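Local coordinates for ABC transporter ATP-binding protein (Sulfolobus tokodaii, PDB 2PJZ) that probably binds and hydrolyses ATP as the ATP-binding subunit of an ABC transporter, perhaps one for cobalt, at residues Val94-Tyr97 against Glu98-Gly102; Gly206-Val210 against Ser211-Glu215. One frame throughout, in Å; residues are numbered along the deposited sequence.

Contact 1: residues Val94-Tyr97 against Glu98-Gly102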
loop_
_atom_site.group_PDB
_atom_site.type_symbol
_atom_site.label_atom_id
_atom_site.label_comp_id
_atom_site.label_asym_id
_atom_site.label_seq_id
_atom_site.Cartn_x
_atom_site.Cartn_y
_atom_site.Cartn_z
ATOM N N VAL A 94 -19.235 -5.659 -9.397
ATOM C CA VAL A 94 -19.926 -4.463 -8.903
ATOM C C VAL A 94 -21.168 -4.822 -8.093
ATOM O O VAL A 94 -21.348 -4.309 -6.981
ATOM C CB VAL A 94 -20.254 -3.468 -10.030
ATOM C CG1 VAL A 94 -21.131 -2.338 -9.520
ATOM C CG2 VAL A 94 -18.951 -2.921 -10.609
ATOM N N TYR A 95 -22.018 -5.713 -8.629
ATOM C CA TYR A 95 -23.187 -6.184 -7.867
ATOM C C TYR A 95 -22.841 -6.816 -6.504
ATOM O O TYR A 95 -23.474 -6.488 -5.492
ATOM C CB TYR A 95 -24.041 -7.176 -8.686
ATOM C CG TYR A 95 -24.927 -6.532 -9.715
ATOM C CD1 TYR A 95 -24.781 -6.832 -11.065
ATOM C CD2 TYR A 95 -25.939 -5.638 -9.340
ATOM C CE1 TYR A 95 -25.622 -6.247 -12.041
ATOM C CE2 TYR A 95 -26.779 -5.045 -10.300
ATOM C CZ TYR A 95 -26.609 -5.368 -11.640
ATOM O OH TYR A 95 -27.424 -4.805 -12.588
ATOM N N LEU A 96 -21.861 -7.717 -6.471
ATOM C CA LEU A 96 -21.424 -8.274 -5.176
ATOM C C LEU A 96 -20.980 -7.182 -4.197
ATOM O O LEU A 96 -21.399 -7.166 -3.038
ATOM C CB LEU A 96 -20.296 -9.299 -5.356
ATOM C CG LEU A 96 -19.669 -9.778 -4.030
ATOM C CD1 LEU A 96 -20.676 -10.488 -3.074
ATOM C CD2 LEU A 96 -18.429 -10.664 -4.293
ATOM N N TYR A 97 -20.147 -6.259 -4.668
ATOM C CA TYR A 97 -19.588 -5.230 -3.778
ATOM C C TYR A 97 -20.601 -4.186 -3.318
ATOM O O TYR A 97 -20.453 -3.611 -2.235
ATOM C CB TYR A 97 -18.277 -4.645 -4.342
ATOM C CG TYR A 97 -17.148 -5.540 -3.894
ATOM C CD1 TYR A 97 -16.912 -6.765 -4.507
ATOM C CD2 TYR A 97 -16.386 -5.209 -2.775
ATOM C CE1 TYR A 97 -15.923 -7.633 -4.026
ATOM C CE2 TYR A 97 -15.387 -6.057 -2.302
ATOM C CZ TYR A 97 -15.166 -7.258 -2.924
ATOM O OH TYR A 97 -14.182 -8.091 -2.439
ATOM N N GLU A 98 -21.658 -3.981 -4.111
ATOM C CA GLU A 98 -22.784 -3.142 -3.675
ATOM C C GLU A 98 -23.363 -3.639 -2.350
ATOM O O GLU A 98 -23.724 -2.838 -1.490
ATOM C CB GLU A 98 -23.898 -3.108 -4.736
ATOM C CG GLU A 98 -23.558 -2.310 -6.005
ATOM C CD GLU A 98 -24.686 -2.364 -7.021
ATOM O OE1 GLU A 98 -25.849 -2.205 -6.587
ATOM O OE2 GLU A 98 -24.417 -2.566 -8.233
ATOM N N GLU A 99 -23.455 -4.955 -2.195
ATOM C CA GLU A 99 -23.943 -5.560 -0.946
ATOM C C GLU A 99 -22.856 -5.784 0.107
ATOM O O GLU A 99 -23.051 -5.467 1.283
ATOM C CB GLU A 99 -24.621 -6.893 -1.251
ATOM C CG GLU A 99 -25.861 -6.727 -2.112
ATOM C CD GLU A 99 -26.831 -5.743 -1.488
ATOM O OE1 GLU A 99 -27.237 -5.967 -0.315
ATOM O OE2 GLU A 99 -27.166 -4.742 -2.158
ATOM N N LEU A 100 -21.718 -6.320 -0.326
ATOM C CA LEU A 100 -20.635 -6.711 0.585
ATOM C C LEU A 100 -20.021 -5.519 1.295
ATOM O O LEU A 100 -19.711 -5.602 2.485
ATOM C CB LEU A 100 -19.570 -7.499 -0.192
ATOM C CG LEU A 100 -18.452 -8.209 0.602
ATOM C CD1 LEU A 100 -19.035 -9.322 1.497
ATOM C CD2 LEU A 100 -17.384 -8.764 -0.339
ATOM N N LYS A 101 -19.852 -4.409 0.567
ATOM C CA LYS A 101 -19.189 -3.226 1.102
ATOM C C LYS A 101 -20.036 -1.966 1.019
ATOM O O LYS A 101 -19.576 -0.869 1.388
ATOM C CB LYS A 101 -17.857 -2.977 0.333
ATOM C CG LYS A 101 -16.801 -4.101 0.474
ATOM C CD LYS A 101 -16.358 -4.378 1.940
ATOM C CE LYS A 101 -15.275 -5.458 1.964
ATOM N NZ LYS A 101 -14.752 -5.714 3.380
ATOM N N GLY A 102 -21.250 -2.089 0.494
ATOM C CA GLY A 102 -22.048 -0.859 0.243
ATOM C C GLY A 102 -21.478 -0.010 -0.883
ATOM O O GLY A 102 -21.548 1.216 -0.845
#
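Val94, Leu96 and Tyr97 each turn a backbone carbonyl toward an amide four residues on, building the last turns of helix 90-100 and its C-terminal end in what is probably the helical subdomain of an ABC ATPase. Glu98 N donates to Val94 O at 2.9 Å, and Leu100 N reaches Leu96 O, also at 2.9 Å, within the carbonyl plane; Glu99 N adds a weak bond to that same oxygen. The last of the i to i+4 bonds here, Lys101 N to Tyr97 O at 3.0 Å, meets its carbonyl from a donor tilted 31° out of the plane as the chain leaves the helix. Gly102 then takes a positive phi of 69°, a region easiest for a residue without a side chain.

Glu98 has a chain long enough to lie by Val94 and still bring its carboxylate to Arg105. With CG anti to the carbonyl carbon (chi1 -71°) and the chain extended beyond it, Glu98 OE2 settles 3.5 Å from Val94 CG1 and 3.6 Å from Tyr95 CD2. The same oxygen forms a salt bridge with Arg105, which also makes a cation-pi contact with the Tyr95 ring, so acid, base and aromatic are likely to steady one another.

Tyrosine suits position 97 because its ring is buried against Tyr84 while its hydroxyl finds Ala83 O. The flexible chain of Lys101 covers part of that ring, Lys101 CG lying 3.5 Å from Tyr97 CD2, and still delivers NZ to the backbone oxygens of Tyr76 and Tyr73 and to OD1 of Asn72. Leu100 supplies a CH-pi contact: Leu100 CD2 sits over one ring face, offset toward the rim and 3.7 Å from Tyr97 CZ.

Contact 2: residues Gly206-Val210 against Ser211-Glu215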
loop_
_atom_site.group_PDB
_atom_site.type_symbol
_atom_site.label_atom_id
_atom_site.label_comp_id
_atom_site.label_asym_id
_atom_site.label_seq_id
_atom_site.Cartn_x
_atom_site.Cartn_y
_atom_site.Cartn_z
ATOM N N GLY A 206 10.076 4.237 10.616
ATOM C CA GLY A 206 9.419 5.510 10.349
ATOM C C GLY A 206 8.643 5.908 11.591
ATOM O O GLY A 206 8.869 5.329 12.643
ATOM N N PRO A 207 7.719 6.868 11.472
ATOM C CA PRO A 207 7.270 7.508 10.245
ATOM C C PRO A 207 8.196 8.662 9.783
ATOM O O PRO A 207 9.005 9.142 10.563
ATOM C CB PRO A 207 5.895 8.052 10.632
ATOM C CG PRO A 207 6.049 8.399 12.074
ATOM C CD PRO A 207 6.973 7.355 12.649
ATOM N N ILE A 208 8.080 9.049 8.524
ATOM C CA ILE A 208 8.716 10.288 8.037
ATOM C C ILE A 208 7.741 11.005 7.123
ATOM O O ILE A 208 6.986 10.370 6.374
ATOM C CB ILE A 208 10.095 10.020 7.355
ATOM C CG1 ILE A 208 10.752 11.344 6.903
ATOM C CG2 ILE A 208 9.971 9.069 6.157
ATOM C CD1 ILE A 208 12.173 11.144 6.366
ATOM N N SER A 209 7.705 12.331 7.195
ATOM C CA SER A 209 6.874 13.088 6.269
ATOM C C SER A 209 7.361 12.849 4.834
ATOM O O SER A 209 8.578 12.956 4.571
ATOM C CB SER A 209 6.981 14.580 6.598
ATOM O OG SER A 209 6.409 15.340 5.552
ATOM N N VAL A 210 6.439 12.556 3.920
ATOM C CA VAL A 210 6.819 12.420 2.510
ATOM C C VAL A 210 7.329 13.781 1.973
ATOM O O VAL A 210 8.297 13.838 1.209
ATOM C CB VAL A 210 5.678 11.906 1.660
ATOM C CG1 VAL A 210 6.027 11.988 0.216
ATOM C CG2 VAL A 210 5.396 10.408 2.003
ATOM N N SER A 211 6.707 14.868 2.416
ATOM C CA SER A 211 7.164 16.215 2.014
ATOM C C SER A 211 8.641 16.367 2.330
ATOM O O SER A 211 9.417 16.826 1.482
ATOM C CB SER A 211 6.330 17.323 2.698
ATOM O OG SER A 211 6.845 18.615 2.361
ATOM N N GLU A 212 9.045 15.973 3.532
ATOM C CA GLU A 212 10.419 16.104 3.976
ATOM C C GLU A 212 11.343 15.084 3.286
ATOM O O GLU A 212 12.474 15.407 2.888
ATOM C CB GLU A 212 10.500 16.016 5.489
ATOM C CG GLU A 212 9.448 16.969 6.128
ATOM C CD GLU A 212 9.944 17.783 7.292
ATOM O OE1 GLU A 212 9.217 17.859 8.309
ATOM O OE2 GLU A 212 11.031 18.382 7.191
ATOM N N LEU A 213 10.844 13.857 3.138
ATOM C CA LEU A 213 11.575 12.832 2.380
ATOM C C LEU A 213 11.953 13.308 0.977
ATOM O O LEU A 213 13.102 13.158 0.581
ATOM C CB LEU A 213 10.733 11.561 2.281
ATOM C CG LEU A 213 11.356 10.280 1.727
ATOM C CD1 LEU A 213 12.541 9.811 2.533
ATOM C CD2 LEU A 213 10.245 9.217 1.686
ATOM N N LEU A 214 10.995 13.882 0.253
ATOM C CA LEU A 214 11.165 14.251 -1.157
ATOM C C LEU A 214 12.255 15.290 -1.390
ATOM O O LEU A 214 12.767 15.415 -2.520
ATOM C CB LEU A 214 9.859 14.761 -1.749
ATOM C CG LEU A 214 8.773 13.766 -2.149
ATOM C CD1 LEU A 214 7.485 14.483 -2.335
ATOM C CD2 LEU A 214 9.148 13.023 -3.423
ATOM N N GLU A 215 12.602 16.023 -0.331
ATOM C CA GLU A 215 13.633 17.062 -0.388
ATOM C C GLU A 215 14.819 16.696 0.482
ATOM O O GLU A 215 15.673 17.536 0.774
ATOM C CB GLU A 215 13.047 18.448 -0.008
ATOM C CG GLU A 215 11.996 18.969 -1.011
ATOM C CD GLU A 215 12.512 19.057 -2.460
ATOM O OE1 GLU A 215 13.749 19.218 -2.678
ATOM O OE2 GLU A 215 11.677 18.972 -3.393
#
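Ser211 sits just past Ser209, the N-cap of the short helix 210-214, where edge strand 203-209 turns directly into helix. The CB of Ser211 lies against the capping hydroxyl, 3.5 Å from Ser209 OG.

Glu212 comes next and meets the cap itself. Glu212 N donates to Ser209 OG across 3.4 Å, a weak capping bond, made possible because OG stands anti to the backbone N of Ser209 (chi1 168°) and is thereby carried over the start of the helix. Glu212 CG packs 3.5 Å from Ser209 CB, and the acid's OE2 makes a salt bridge with Lys241 on strand 235-241.

Leu213 holds to the strand by backbone and side chain alike. Leu213 N bonds to Ser209 O at 2.8 Å, while Leu213 CD1 touches Ile208 CD1 at 4.1 Å, the two side chains crossing at about a right angle. Both are buried and both rest on Ile239; among such apolar walls, leucine and isoleucine pack without needing a polar partner.

Leu214 N donates to Val210 O at 2.9 Å, and its side chain leans over the same oxygen, with Leu214 CG at 3.4 Å from Val210 O and Leu214 CD1 at 3.9 Å from Val210 CG1. With only a methyl here, as in alanine, Val210 CG1 and the nearby Lys192 would probably lose their apolar neighbour.

Serine at the cap therefore gives the first turn an acceptor from both its hydroxyl and its carbonyl. Beyond it, Leu213 is buried against Ile208 and Ile239, and an acid near the helix N-terminus, where the helix dipole would tend to stabilise negative charge, is paired with a lysine.

How the contacts relate
Contact 1 comes first along the chain and closes well before contact 2 opens. Their centres are 36 Å apart on opposite sides of the chain's centre, with nearest atoms about 26 Å apart, so they do not touch and share no helix or strand. Residues 94-102 finish helix 90-100, just before helix 105-114, in what is probably the helical subdomain. Residues 206-215 leave the outermost strand 203-209 of the six-stranded mixed sheet and pass through a short helix toward strand 216-220 of a separate antiparallel sheet. That mixed sheet also contains strand 32-36, which precedes a probable P-loop. One contact ends a helix and the other begins one, at distant parts of what is probably an ATPase.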